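Local coordinates for thiaminase-I (Naegleria gruberi, PDB 4HCW), which is a thiaminase-type enzyme with a two-lobed alpha/beta architecture resembling that of periplasmic binding proteins, at residues Y150-V153 with F159-F162; Q166-S171 with T196-T201; A209-Y214 with N226-Y231; F122-P127 with E233-I238; S102-V107 with V260-L265. One frame throughout, in Å; residues are numbered along the deposited sequence.

Contact 1: residues Y150-V153 with F159-F162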
# COMPACT_ATOMS: atom_id res chain seq x y z
N TYR A 150 -2.57 1.55 -16.87
CA TYR A 150 -2.67 0.78 -15.63
C TYR A 150 -1.80 -0.46 -15.78
O TYR A 150 -2.30 -1.54 -16.10
CB TYR A 150 -4.13 0.40 -15.39
CG TYR A 150 -4.49 0.08 -13.95
CD1 TYR A 150 -3.52 -0.30 -13.03
CD2 TYR A 150 -5.81 0.15 -13.52
CE1 TYR A 150 -3.85 -0.60 -11.73
CE2 TYR A 150 -6.15 -0.15 -12.21
CZ TYR A 150 -5.17 -0.52 -11.32
OH TYR A 150 -5.50 -0.82 -10.02
N PRO A 151 -0.49 -0.31 -15.55
CA PRO A 151 0.54 -1.32 -15.81
C PRO A 151 0.27 -2.67 -15.15
O PRO A 151 0.49 -3.71 -15.78
CB PRO A 151 1.81 -0.70 -15.22
CG PRO A 151 1.56 0.77 -15.27
CD PRO A 151 0.10 0.92 -14.98
N ASP A 152 -0.19 -2.67 -13.90
CA ASP A 152 -0.45 -3.91 -13.19
C ASP A 152 -1.60 -4.71 -13.80
O ASP A 152 -1.55 -5.94 -13.85
CB ASP A 152 -0.71 -3.64 -11.70
CG ASP A 152 0.55 -3.30 -10.94
OD1 ASP A 152 1.64 -3.70 -11.39
OD2 ASP A 152 0.45 -2.63 -9.89
N VAL A 153 -2.63 -4.01 -14.27
CA VAL A 153 -3.76 -4.67 -14.93
C VAL A 153 -3.37 -5.14 -16.32
O VAL A 153 -3.74 -6.24 -16.74
CB VAL A 153 -4.97 -3.73 -15.02
CG1 VAL A 153 -6.12 -4.41 -15.75
CG2 VAL A 153 -5.41 -3.31 -13.63
N PHE A 159 -1.12 -10.17 -7.62
CA PHE A 159 -1.61 -9.40 -6.49
C PHE A 159 -2.69 -8.40 -6.91
O PHE A 159 -3.56 -8.05 -6.12
CB PHE A 159 -0.45 -8.67 -5.81
CG PHE A 159 -0.77 -8.14 -4.45
CD1 PHE A 159 -0.77 -8.98 -3.35
CD2 PHE A 159 -1.06 -6.80 -4.26
CE1 PHE A 159 -1.06 -8.50 -2.09
CE2 PHE A 159 -1.35 -6.31 -3.00
CZ PHE A 159 -1.35 -7.16 -1.92
N THR A 160 -2.63 -7.96 -8.16
CA THR A 160 -3.59 -6.99 -8.68
C THR A 160 -4.84 -7.69 -9.22
O THR A 160 -5.96 -7.23 -9.01
CB THR A 160 -2.97 -6.11 -9.78
OG1 THR A 160 -1.77 -5.51 -9.28
CG2 THR A 160 -3.94 -5.03 -10.21
N VAL A 161 -4.63 -8.81 -9.91
CA VAL A 161 -5.73 -9.62 -10.41
C VAL A 161 -6.60 -10.10 -9.26
O VAL A 161 -7.83 -10.01 -9.30
CB VAL A 161 -5.22 -10.84 -11.21
CG1 VAL A 161 -6.36 -11.82 -11.48
CG2 VAL A 161 -4.56 -10.39 -12.50
N PHE A 162 -5.94 -10.60 -8.21
CA PHE A 162 -6.63 -11.04 -7.00
C PHE A 162 -7.36 -9.89 -6.32
O PHE A 162 -8.49 -10.04 -5.86
CB PHE A 162 -5.64 -11.69 -6.04
CG PHE A 162 -6.19 -11.92 -4.66
CD1 PHE A 162 -7.00 -13.01 -4.39
CD2 PHE A 162 -5.88 -11.05 -3.62
CE1 PHE A 162 -7.51 -13.22 -3.12
CE2 PHE A 162 -6.39 -11.25 -2.35
CZ PHE A 162 -7.20 -12.34 -2.10
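T160 overlaps the stem of D152, its hydroxyl and methyl branches both directed at the aspartate CB. OG1 lies 3.2 Å from D152 CB, and T160 CG2 sits 3.8 Å from the same carbon; both branches come up to it from one side, where the side chains cross at about a right angle. The threonine branches are set this way by a chi1 of -54°, which puts CG2 anti to the backbone N and OG1 beside that N. The backbones come close here, with D152 CA 6.3 Å from T160 CA. T160 CG2 also meets V153 CG2 at 4.1 Å, which adds a methyl-methyl contact from the next residue of helix 151-155. That same V153 CG2 stands 3.3 Å above the plane of the Y150 ring, over its centre, so the tyrosine at the N-cap position backs the valine. The D152 carboxylate also lies near T160 OG1, while its OD1 makes a weak hydrogen bond with S157 OG. V153 and V161 both touch Y199 of helix 193-203. Contacts of stems, methyls and one hydroxyl thus join two successive helices, 151-155 and 158-169, linked by a short connection in the helical part of this alpha/beta fold.

Contact 2: residues Q166-S171 with T196-T201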
# COMPACT_ATOMS: atom_id res chain seq x y z
N GLN A 166 -11.70 -9.12 -5.94
CA GLN A 166 -12.31 -9.09 -4.62
C GLN A 166 -12.92 -7.73 -4.30
O GLN A 166 -13.91 -7.64 -3.57
CB GLN A 166 -11.30 -9.49 -3.54
CG GLN A 166 -10.75 -10.90 -3.69
CD GLN A 166 -11.82 -11.96 -3.51
OE1 GLN A 166 -12.83 -11.74 -2.83
NE2 GLN A 166 -11.61 -13.12 -4.11
N GLN A 167 -12.34 -6.67 -4.85
CA GLN A 167 -12.86 -5.33 -4.64
C GLN A 167 -14.19 -5.14 -5.37
O GLN A 167 -15.13 -4.55 -4.83
CB GLN A 167 -11.86 -4.27 -5.09
CG GLN A 167 -10.61 -4.17 -4.23
CD GLN A 167 -9.70 -3.03 -4.65
OE1 GLN A 167 -10.17 -2.00 -5.13
NE2 GLN A 167 -8.40 -3.22 -4.48
N LEU A 168 -14.26 -5.65 -6.59
CA LEU A 168 -15.49 -5.60 -7.38
C LEU A 168 -16.55 -6.49 -6.75
O LEU A 168 -17.74 -6.19 -6.81
CB LEU A 168 -15.22 -6.05 -8.81
CG LEU A 168 -14.35 -5.17 -9.71
CD1 LEU A 168 -13.80 -5.99 -10.87
CD2 LEU A 168 -15.15 -4.00 -10.23
N LEU A 169 -16.11 -7.59 -6.15
CA LEU A 169 -17.02 -8.59 -5.61
C LEU A 169 -17.59 -8.20 -4.24
O LEU A 169 -18.75 -7.79 -4.15
CB LEU A 169 -16.32 -9.95 -5.51
CG LEU A 169 -17.14 -11.13 -4.98
CD1 LEU A 169 -18.38 -11.36 -5.82
CD2 LEU A 169 -16.28 -12.39 -4.92
N GLN A 170 -16.78 -8.32 -3.20
CA GLN A 170 -17.24 -8.09 -1.83
C GLN A 170 -17.63 -6.64 -1.55
O GLN A 170 -17.17 -5.71 -2.22
CB GLN A 170 -16.18 -8.54 -0.82
CG GLN A 170 -16.26 -10.01 -0.44
CD GLN A 170 -15.61 -10.92 -1.46
OE1 GLN A 170 -15.89 -12.12 -1.50
NE2 GLN A 170 -14.75 -10.36 -2.30
N SER A 171 -18.50 -6.47 -0.56
CA SER A 171 -18.90 -5.15 -0.09
C SER A 171 -19.04 -5.20 1.43
O SER A 171 -19.44 -6.22 1.99
CB SER A 171 -20.21 -4.71 -0.73
OG SER A 171 -21.29 -5.54 -0.31
N THR A 196 -16.18 -10.77 -13.42
CA THR A 196 -15.23 -10.91 -14.51
C THR A 196 -15.60 -9.98 -15.67
O THR A 196 -14.75 -9.58 -16.46
CB THR A 196 -15.12 -12.39 -14.97
OG1 THR A 196 -13.77 -12.85 -14.83
CG2 THR A 196 -15.56 -12.56 -16.42
N GLN A 197 -16.88 -9.63 -15.73
CA GLN A 197 -17.38 -8.68 -16.73
C GLN A 197 -16.86 -7.27 -16.44
O GLN A 197 -16.42 -6.57 -17.34
CB GLN A 197 -18.91 -8.68 -16.75
CG GLN A 197 -19.53 -7.64 -17.67
CD GLN A 197 -19.44 -8.02 -19.14
OE1 GLN A 197 -18.35 -8.14 -19.69
NE2 GLN A 197 -20.59 -8.20 -19.77
N LYS A 198 -16.93 -6.88 -15.17
CA LYS A 198 -16.48 -5.56 -14.74
C LYS A 198 -14.99 -5.37 -14.99
O LYS A 198 -14.56 -4.32 -15.46
CB LYS A 198 -16.78 -5.35 -13.25
CG LYS A 198 -18.22 -5.63 -12.85
CD LYS A 198 -19.18 -4.63 -13.46
CE LYS A 198 -20.59 -4.85 -12.95
NZ LYS A 198 -20.66 -4.74 -11.46
N TYR A 199 -14.21 -6.39 -14.65
CA TYR A 199 -12.76 -6.35 -14.82
C TYR A 199 -12.38 -6.18 -16.28
O TYR A 199 -11.45 -5.45 -16.62
CB TYR A 199 -12.13 -7.63 -14.25
CG TYR A 199 -10.61 -7.62 -14.20
CD1 TYR A 199 -9.86 -7.96 -15.31
CD2 TYR A 199 -9.94 -7.28 -13.03
CE1 TYR A 199 -8.47 -7.96 -15.27
CE2 TYR A 199 -8.56 -7.27 -12.98
CZ TYR A 199 -7.83 -7.61 -14.10
OH TYR A 199 -6.46 -7.61 -14.05
N ARG A 200 -13.11 -6.87 -17.16
CA ARG A 200 -12.84 -6.82 -18.59
C ARG A 200 -13.10 -5.42 -19.15
O ARG A 200 -12.40 -4.97 -20.05
CB ARG A 200 -13.69 -7.85 -19.33
CG ARG A 200 -13.19 -8.19 -20.73
CD ARG A 200 -11.75 -8.67 -20.69
NE ARG A 200 -11.43 -9.53 -21.83
CZ ARG A 200 -11.01 -9.09 -23.01
NH1 ARG A 200 -10.74 -9.95 -23.98
NH2 ARG A 200 -10.86 -7.79 -23.22
N THR A 201 -14.10 -4.75 -18.59
CA THR A 201 -14.43 -3.39 -18.99
C THR A 201 -13.25 -2.46 -18.73
O THR A 201 -12.90 -1.62 -19.56
CB THR A 201 -15.67 -2.86 -18.24
OG1 THR A 201 -16.80 -3.67 -18.56
CG2 THR A 201 -15.96 -1.42 -18.61
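The last turns of helix 158-169 approach helix 193-203 most closely at L168 and K198, whose CA atoms lie 7.4 Å apart. L168 carries the contact from its side: with chi1 at -68°, CG is anti to the carbonyl carbon, and the forked end is presented to the facing helix. Its CD2 methyl touches K198 CB at 3.7 Å, while CD1 lies against the next residue, 3.8 Å from Y199 N and 4.1 Å from Y199 CB. The leucine therefore rests on the backbone and first carbons of the second helix. K198 offers only the root of its chain; bends at chi2 and chi4 carry the ammonium end away from L168. Y199 sends its ring past the leucine toward V161 and L164 of helix 158-169. After L169 the first helix ends, and Q170 N still closes its last turn with a backbone hydrogen bond to Q166 O at 3.0 Å. Where L168 meets K198 and Y199, the chemistry is mainly apolar: the leucine fork lies on the lysine and tyrosine stems and beside one backbone N, a van der Waals and hydrophobic contact that needs no directional bond.

Contact 3: residues A209-Y214 with N226-Y231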
# COMPACT_ATOMS: atom_id res chain seq x y z
N ALA A 209 0.98 -0.94 -21.89
CA ALA A 209 2.19 -0.16 -21.67
C ALA A 209 2.63 -0.25 -20.21
O ALA A 209 1.82 -0.13 -19.30
CB ALA A 209 1.97 1.29 -22.07
N SER A 210 3.93 -0.45 -20.00
CA SER A 210 4.48 -0.58 -18.66
C SER A 210 4.64 0.78 -17.99
O SER A 210 4.50 1.82 -18.64
CB SER A 210 5.83 -1.30 -18.70
OG SER A 210 6.75 -0.61 -19.52
N GLN A 211 4.94 0.77 -16.70
CA GLN A 211 5.15 2.00 -15.94
C GLN A 211 6.37 2.75 -16.45
O GLN A 211 6.37 3.97 -16.54
CB GLN A 211 5.30 1.68 -14.45
CG GLN A 211 5.46 2.91 -13.57
CD GLN A 211 6.80 2.94 -12.86
OE1 GLN A 211 6.95 3.58 -11.82
NE2 GLN A 211 7.78 2.23 -13.41
N ARG A 212 7.42 2.00 -16.79
CA ARG A 212 8.66 2.57 -17.31
C ARG A 212 8.43 3.35 -18.60
O ARG A 212 9.00 4.42 -18.80
CB ARG A 212 9.71 1.48 -17.52
CG ARG A 212 10.91 1.92 -18.35
N GLU A 213 7.58 2.81 -19.47
CA GLU A 213 7.26 3.47 -20.73
C GLU A 213 6.49 4.77 -20.49
O GLU A 213 6.70 5.76 -21.18
CB GLU A 213 6.44 2.55 -21.64
CG GLU A 213 7.22 1.37 -22.19
CD GLU A 213 6.39 0.49 -23.10
OE1 GLU A 213 5.15 0.45 -22.92
OE2 GLU A 213 6.96 -0.15 -24.01
N TYR A 214 5.60 4.74 -19.50
CA TYR A 214 4.79 5.91 -19.16
C TYR A 214 5.64 7.03 -18.58
O TYR A 214 5.50 8.19 -18.98
CB TYR A 214 3.68 5.53 -18.19
CG TYR A 214 2.95 6.71 -17.60
CD1 TYR A 214 1.94 7.35 -18.32
CD2 TYR A 214 3.25 7.19 -16.33
CE1 TYR A 214 1.27 8.44 -17.79
CE2 TYR A 214 2.58 8.27 -15.80
CZ TYR A 214 1.59 8.89 -16.53
OH TYR A 214 0.93 9.97 -15.99
N ASN A 226 -3.40 10.61 -20.72
CA ASN A 226 -3.66 11.62 -19.70
C ASN A 226 -4.16 10.97 -18.41
O ASN A 226 -4.43 11.66 -17.42
CB ASN A 226 -4.69 12.64 -20.20
CG ASN A 226 -4.24 13.33 -21.47
OD1 ASN A 226 -3.05 13.49 -21.73
ND2 ASN A 226 -5.21 13.75 -22.29
N TYR A 227 -4.26 9.65 -18.42
CA TYR A 227 -4.73 8.90 -17.26
C TYR A 227 -3.72 7.84 -16.85
O TYR A 227 -3.17 7.13 -17.69
CB TYR A 227 -6.08 8.24 -17.56
CG TYR A 227 -7.17 9.22 -17.95
CD1 TYR A 227 -7.36 9.59 -19.28
CD2 TYR A 227 -8.01 9.77 -16.99
CE1 TYR A 227 -8.36 10.48 -19.64
CE2 TYR A 227 -9.01 10.66 -17.34
CZ TYR A 227 -9.18 11.01 -18.66
OH TYR A 227 -10.17 11.89 -19.01
N TYR A 228 -3.48 7.74 -15.54
CA TYR A 228 -2.56 6.75 -15.01
C TYR A 228 -3.03 6.25 -13.65
O TYR A 228 -3.41 7.04 -12.78
CB TYR A 228 -1.15 7.34 -14.89
CG TYR A 228 -0.14 6.42 -14.22
CD1 TYR A 228 0.56 5.48 -14.95
CD2 TYR A 228 0.11 6.51 -12.86
CE1 TYR A 228 1.48 4.64 -14.35
CE2 TYR A 228 1.02 5.68 -12.24
CZ TYR A 228 1.71 4.75 -12.99
OH TYR A 228 2.62 3.92 -12.38
N VAL A 229 -3.01 4.93 -13.47
CA VAL A 229 -3.37 4.33 -12.19
C VAL A 229 -2.21 3.49 -11.65
O VAL A 229 -1.65 2.66 -12.36
CB VAL A 229 -4.63 3.46 -12.30
CG1 VAL A 229 -5.05 2.96 -10.92
CG2 VAL A 229 -5.76 4.23 -12.95
N GLY A 230 -1.87 3.72 -10.39
CA GLY A 230 -0.79 3.00 -9.74
C GLY A 230 -0.50 3.55 -8.36
O GLY A 230 -1.15 4.50 -7.92
N TYR A 231 0.48 2.97 -7.68
CA TYR A 231 0.87 3.44 -6.36
C TYR A 231 1.54 4.80 -6.47
O TYR A 231 2.11 5.13 -7.51
CB TYR A 231 1.82 2.45 -5.69
CG TYR A 231 1.33 1.01 -5.71
CD1 TYR A 231 0.14 0.65 -5.11
CD2 TYR A 231 2.08 0.02 -6.33
CE1 TYR A 231 -0.30 -0.66 -5.12
CE2 TYR A 231 1.65 -1.29 -6.34
CZ TYR A 231 0.46 -1.62 -5.74
OH TYR A 231 0.02 -2.93 -5.75
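Y228 and Y214 bury the most surface, and they meet as an offset stack. The ring centroids are 4.4 Å apart and the planes are inclined by only 13°, so the rings lie nearly flat on each other but are displaced toward their rims. Y228 CD1 stands over one face of the Y214 ring, 3.5 Å from Y214 CD2, and Y214 CE2 in turn lies over one face of the Y228 ring. The displacement carries the phenol end of Y214 back over the stem of its partner, with Y214 CZ 3.5 Å from Y228 CB. Both side chains have CG anti to the backbone N, Y214 with chi1 170° and Y228 with chi1 175°, which extends the two rings from their backbones into the shared layer. At the far end of Y228, the aliphatic chain of Q211 approaches obliquely and brings its CG to the hydroxyl OH. That hydroxyl is hydrogen-bonded to S234 OG, which fixes the polar end of a largely buried ring. The helix bearing Y214 and Q211 starts at S210, the N-cap residue, whose N donates to E213 OE1 at 3.3 Å, one half of a capping box. The Y228 backbone pairs with L124 of strand 110-125, and Y214 also touches the L124 side chain. An aromatic helix residue here packs on a residue leading into strand 229-230, as at the helix-on-sheet interfaces of alpha/beta folds.

Contact 4: residues F122-P127 with E233-I238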
# COMPACT_ATOMS: atom_id res chain seq x y z
N PHE A 122 -3.90 5.12 -6.96
CA PHE A 122 -4.47 6.43 -7.23
C PHE A 122 -4.59 6.71 -8.72
O PHE A 122 -3.99 6.02 -9.54
CB PHE A 122 -3.62 7.53 -6.58
CG PHE A 122 -3.44 7.37 -5.10
CD1 PHE A 122 -4.41 7.81 -4.22
CD2 PHE A 122 -2.29 6.79 -4.59
CE1 PHE A 122 -4.25 7.66 -2.86
CE2 PHE A 122 -2.12 6.64 -3.22
CZ PHE A 122 -3.10 7.08 -2.36
N LEU A 123 -5.37 7.73 -9.06
CA LEU A 123 -5.51 8.16 -10.45
C LEU A 123 -4.71 9.44 -10.69
O LEU A 123 -5.08 10.51 -10.21
CB LEU A 123 -6.98 8.41 -10.79
CG LEU A 123 -7.26 8.90 -12.22
CD1 LEU A 123 -6.74 7.90 -13.25
CD2 LEU A 123 -8.75 9.16 -12.41
N LEU A 124 -3.61 9.31 -11.42
CA LEU A 124 -2.80 10.47 -11.77
C LEU A 124 -3.29 11.08 -13.08
O LEU A 124 -2.90 10.65 -14.16
CB LEU A 124 -1.32 10.08 -11.89
CG LEU A 124 -0.35 11.25 -12.04
CD1 LEU A 124 -0.38 12.13 -10.80
CD2 LEU A 124 1.06 10.75 -12.32
N SER A 125 -4.15 12.08 -12.96
CA SER A 125 -4.75 12.71 -14.14
C SER A 125 -4.01 13.97 -14.57
O SER A 125 -3.83 14.91 -13.78
CB SER A 125 -6.22 13.02 -13.87
OG SER A 125 -6.38 13.79 -12.70
N SER A 126 -3.58 13.99 -15.83
CA SER A 126 -2.94 15.15 -16.43
C SER A 126 -3.92 16.32 -16.48
O SER A 126 -5.13 16.10 -16.51
CB SER A 126 -2.46 14.79 -17.84
OG SER A 126 -1.87 15.89 -18.50
N PRO A 127 -3.41 17.56 -16.47
CA PRO A 127 -4.26 18.75 -16.62
C PRO A 127 -5.13 18.69 -17.87
O PRO A 127 -6.19 19.31 -17.91
CB PRO A 127 -3.25 19.90 -16.72
CG PRO A 127 -1.91 19.25 -16.94
CD PRO A 127 -2.00 17.94 -16.24
N GLU A 233 4.15 5.71 -4.98
CA GLU A 233 5.59 5.48 -5.02
C GLU A 233 6.10 5.31 -6.45
O GLU A 233 7.28 5.49 -6.73
CB GLU A 233 5.98 4.25 -4.19
CG GLU A 233 5.47 4.27 -2.76
CD GLU A 233 4.14 3.56 -2.61
OE1 GLU A 233 3.13 4.23 -2.30
OE2 GLU A 233 4.11 2.32 -2.79
N SER A 234 5.19 4.96 -7.36
CA SER A 234 5.56 4.75 -8.76
C SER A 234 5.59 6.06 -9.53
O SER A 234 5.94 6.09 -10.71
CB SER A 234 4.59 3.77 -9.42
OG SER A 234 3.25 4.23 -9.33
N MET A 235 5.22 7.15 -8.85
CA MET A 235 5.17 8.46 -9.48
C MET A 235 6.33 9.34 -9.05
O MET A 235 6.40 10.52 -9.42
CB MET A 235 3.84 9.15 -9.14
CG MET A 235 2.61 8.30 -9.42
SD MET A 235 1.11 9.01 -8.73
CE MET A 235 -0.10 7.78 -9.21
N CYS A 236 7.25 8.78 -8.27
CA CYS A 236 8.34 9.55 -7.68
C CYS A 236 9.31 10.11 -8.72
O CYS A 236 9.92 11.15 -8.50
CB CYS A 236 9.10 8.72 -6.65
SG CYS A 236 10.13 7.40 -7.34
N GLU A 237 9.44 9.42 -9.84
CA GLU A 237 10.39 9.82 -10.87
C GLU A 237 9.89 10.99 -11.71
O GLU A 237 10.59 11.46 -12.61
CB GLU A 237 10.75 8.63 -11.76
CG GLU A 237 12.19 8.16 -11.59
CD GLU A 237 12.39 6.73 -12.06
OE1 GLU A 237 11.41 5.96 -12.06
OE2 GLU A 237 13.54 6.39 -12.43
N ILE A 238 8.68 11.46 -11.41
CA ILE A 238 8.12 12.63 -12.09
C ILE A 238 7.42 13.55 -11.10
O ILE A 238 6.47 14.26 -11.47
CB ILE A 238 7.11 12.22 -13.19
CG1 ILE A 238 6.03 11.31 -12.62
CG2 ILE A 238 7.82 11.55 -14.35
CD1 ILE A 238 4.93 10.97 -13.60
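M235 reaches tip to tip with L124, and its sulfur lies against one side of the leucine's branched end: SD is 4.0 Å from both L124 CD1 and L124 CD2. The terminal methyl lies nearer the leucine's root, where M235 CE touches L124 CB at 3.7 Å. This depth of reach comes from a methionine chain that is fully extended beyond CG, with chi2 169° and chi3 -179°, spanning a gap in which L124 CA and M235 CA are 8.5 Å apart. Two residues earlier on the strand, F122 CB lies 4.4 Å from M235 CE, so the methyl is seated in the hollow between two residues that project from the same face of strand 110-125. A short 3-10 segment thus packs on the face of the sheet, as expected of an alpha/beta fold; M235 lies in the connection that leads from strand 229-230 to helix 239-244. On the other flank of L124, the CD2 methyl meets I238 CD1 at 4.1 Å as the two side chains pass obliquely. I238, the N-cap residue of that helix, is tied back into the connection by its N to M235 O hydrogen bond at 3.2 Å. The F122 ring turns away from the methionine stem to L322 and F326 of helix 317-328, and M235 itself reaches F318 of that helix, while I215 of helix 211-219 packs against I238.

Contact 5: residues S102-V107 with V260-L265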
# COMPACT_ATOMS: atom_id res chain seq x y z
N SER A 102 -6.60 2.95 11.23
CA SER A 102 -6.64 2.29 12.52
C SER A 102 -7.39 0.96 12.44
O SER A 102 -7.07 0.01 13.15
CB SER A 102 -7.28 3.20 13.57
OG SER A 102 -8.56 3.64 13.15
N SER A 103 -8.40 0.91 11.57
CA SER A 103 -9.19 -0.31 11.39
C SER A 103 -8.37 -1.41 10.73
O SER A 103 -8.54 -2.59 11.04
CB SER A 103 -10.44 -0.01 10.56
OG SER A 103 -11.29 0.91 11.22
N SER A 104 -7.48 -1.01 9.83
CA SER A 104 -6.65 -1.97 9.10
C SER A 104 -5.61 -2.60 10.01
O SER A 104 -5.08 -3.67 9.71
CB SER A 104 -5.97 -1.29 7.92
OG SER A 104 -5.01 -0.34 8.36
N ALA A 105 -5.32 -1.94 11.12
CA ALA A 105 -4.31 -2.43 12.06
C ALA A 105 -4.94 -3.21 13.21
O ALA A 105 -4.25 -3.92 13.95
CB ALA A 105 -3.48 -1.28 12.60
N SER A 106 -6.26 -3.09 13.36
CA SER A 106 -6.97 -3.76 14.44
C SER A 106 -7.55 -5.10 13.98
O SER A 106 -8.19 -5.19 12.94
CB SER A 106 -8.09 -2.87 14.99
OG SER A 106 -9.08 -2.62 14.01
N VAL A 107 -7.31 -6.14 14.78
CA VAL A 107 -7.85 -7.46 14.49
C VAL A 107 -8.71 -7.96 15.65
O VAL A 107 -8.20 -8.17 16.76
CB VAL A 107 -6.72 -8.48 14.22
CG1 VAL A 107 -7.30 -9.86 13.99
CG2 VAL A 107 -5.88 -8.04 13.03
N VAL A 260 -7.54 1.02 -0.06
CA VAL A 260 -6.15 1.38 0.21
C VAL A 260 -5.40 0.24 0.89
O VAL A 260 -6.01 -0.65 1.48
CB VAL A 260 -6.04 2.64 1.10
CG1 VAL A 260 -6.82 3.80 0.51
CG2 VAL A 260 -6.51 2.33 2.52
N TYR A 261 -4.08 0.28 0.79
CA TYR A 261 -3.22 -0.68 1.48
C TYR A 261 -2.47 0.04 2.60
O TYR A 261 -2.08 1.19 2.46
CB TYR A 261 -2.22 -1.30 0.51
CG TYR A 261 -2.84 -1.98 -0.69
CD1 TYR A 261 -3.34 -3.27 -0.60
CD2 TYR A 261 -2.91 -1.33 -1.92
CE1 TYR A 261 -3.90 -3.90 -1.70
CE2 TYR A 261 -3.47 -1.95 -3.02
CZ TYR A 261 -3.96 -3.23 -2.91
OH TYR A 261 -4.52 -3.85 -4.00
N THR A 262 -2.27 -0.65 3.72
CA THR A 262 -1.51 -0.09 4.83
C THR A 262 -0.43 -1.05 5.31
O THR A 262 -0.71 -2.21 5.62
CB THR A 262 -2.41 0.28 6.02
OG1 THR A 262 -3.03 -0.90 6.54
CG2 THR A 262 -3.48 1.29 5.61
N ASP A 263 0.81 -0.56 5.37
CA ASP A 263 1.90 -1.33 5.94
C ASP A 263 1.98 -1.06 7.43
O ASP A 263 1.95 0.10 7.86
CB ASP A 263 3.22 -0.98 5.25
CG ASP A 263 3.25 -1.38 3.79
OD1 ASP A 263 2.70 -2.45 3.47
OD2 ASP A 263 3.81 -0.63 2.97
N VAL A 264 2.08 -2.12 8.22
CA VAL A 264 2.00 -2.00 9.67
C VAL A 264 3.22 -2.57 10.39
O VAL A 264 3.62 -3.71 10.15
CB VAL A 264 0.73 -2.68 10.21
CG1 VAL A 264 0.75 -2.74 11.73
CG2 VAL A 264 -0.51 -1.94 9.72
N LEU A 265 3.82 -1.76 11.26
CA LEU A 265 4.91 -2.21 12.12
C LEU A 265 4.35 -2.95 13.33
O LEU A 265 3.56 -2.40 14.10
CB LEU A 265 5.74 -1.01 12.59
CG LEU A 265 6.73 -0.41 11.59
CD1 LEU A 265 7.19 0.96 12.05
CD2 LEU A 265 7.91 -1.34 11.40
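S104 and T262 point their hydroxyls at each other, S104 OG lying 2.7 Å from T262 OG1 in what is probably a hydrogen bond. Each hydroxyl sits between its own backbone N and carbonyl carbon, with chi1 67° for the serine and 63° for the threonine. The threonine methyl is turned to the same partner, with T262 CG2 3.5 Å from S104 OG, so the serine oxygen meets both branches. Two residues further along strand 260-267, V264 presents its CG2 methyl to A105 CB at 4.2 Å. T262 and V264 project from the same side of the strand, while Y261 and D263 project from the other, and the alternation lets the end of helix 99-105 rest on one face. Just after the helix, S106 OG donates back to S103 O at 3.0 Å, from above the carbonyl plane and not along a lone pair, where a short, weakly bonded strand begins. The polar pair is not isolated: T262 OG1 also bonds S70 OG, and S104 OG bonds V101 O. Chemically, then, the buried contact joins a small hydroxyl network to a methyl pair, and the network probably satisfies the serine and threonine oxygens within the interior.

Read from the N terminus, the chain first meets 102-107, whose partner 260-265 closes the widest loop, contact 5. Strand 110-125 follows within it, and its end, 122-127, opens contact 4, closed by 233-238. Inside that loop three shorter ones follow in series: contact 1 between two successive helices, contact 2 between helices 158-169 and 193-203, and contact 3 from helix 211-219 to 226-231. No loop crosses another. Contacts 1 and 2 share helix 158-169 and meet through Y199, while contacts 3 and 4 adjoin where strands 229-230 and 110-125 pair. Contact 5 reaches the same sheet through strand 260-267, where Y261 touches F159 and Y231.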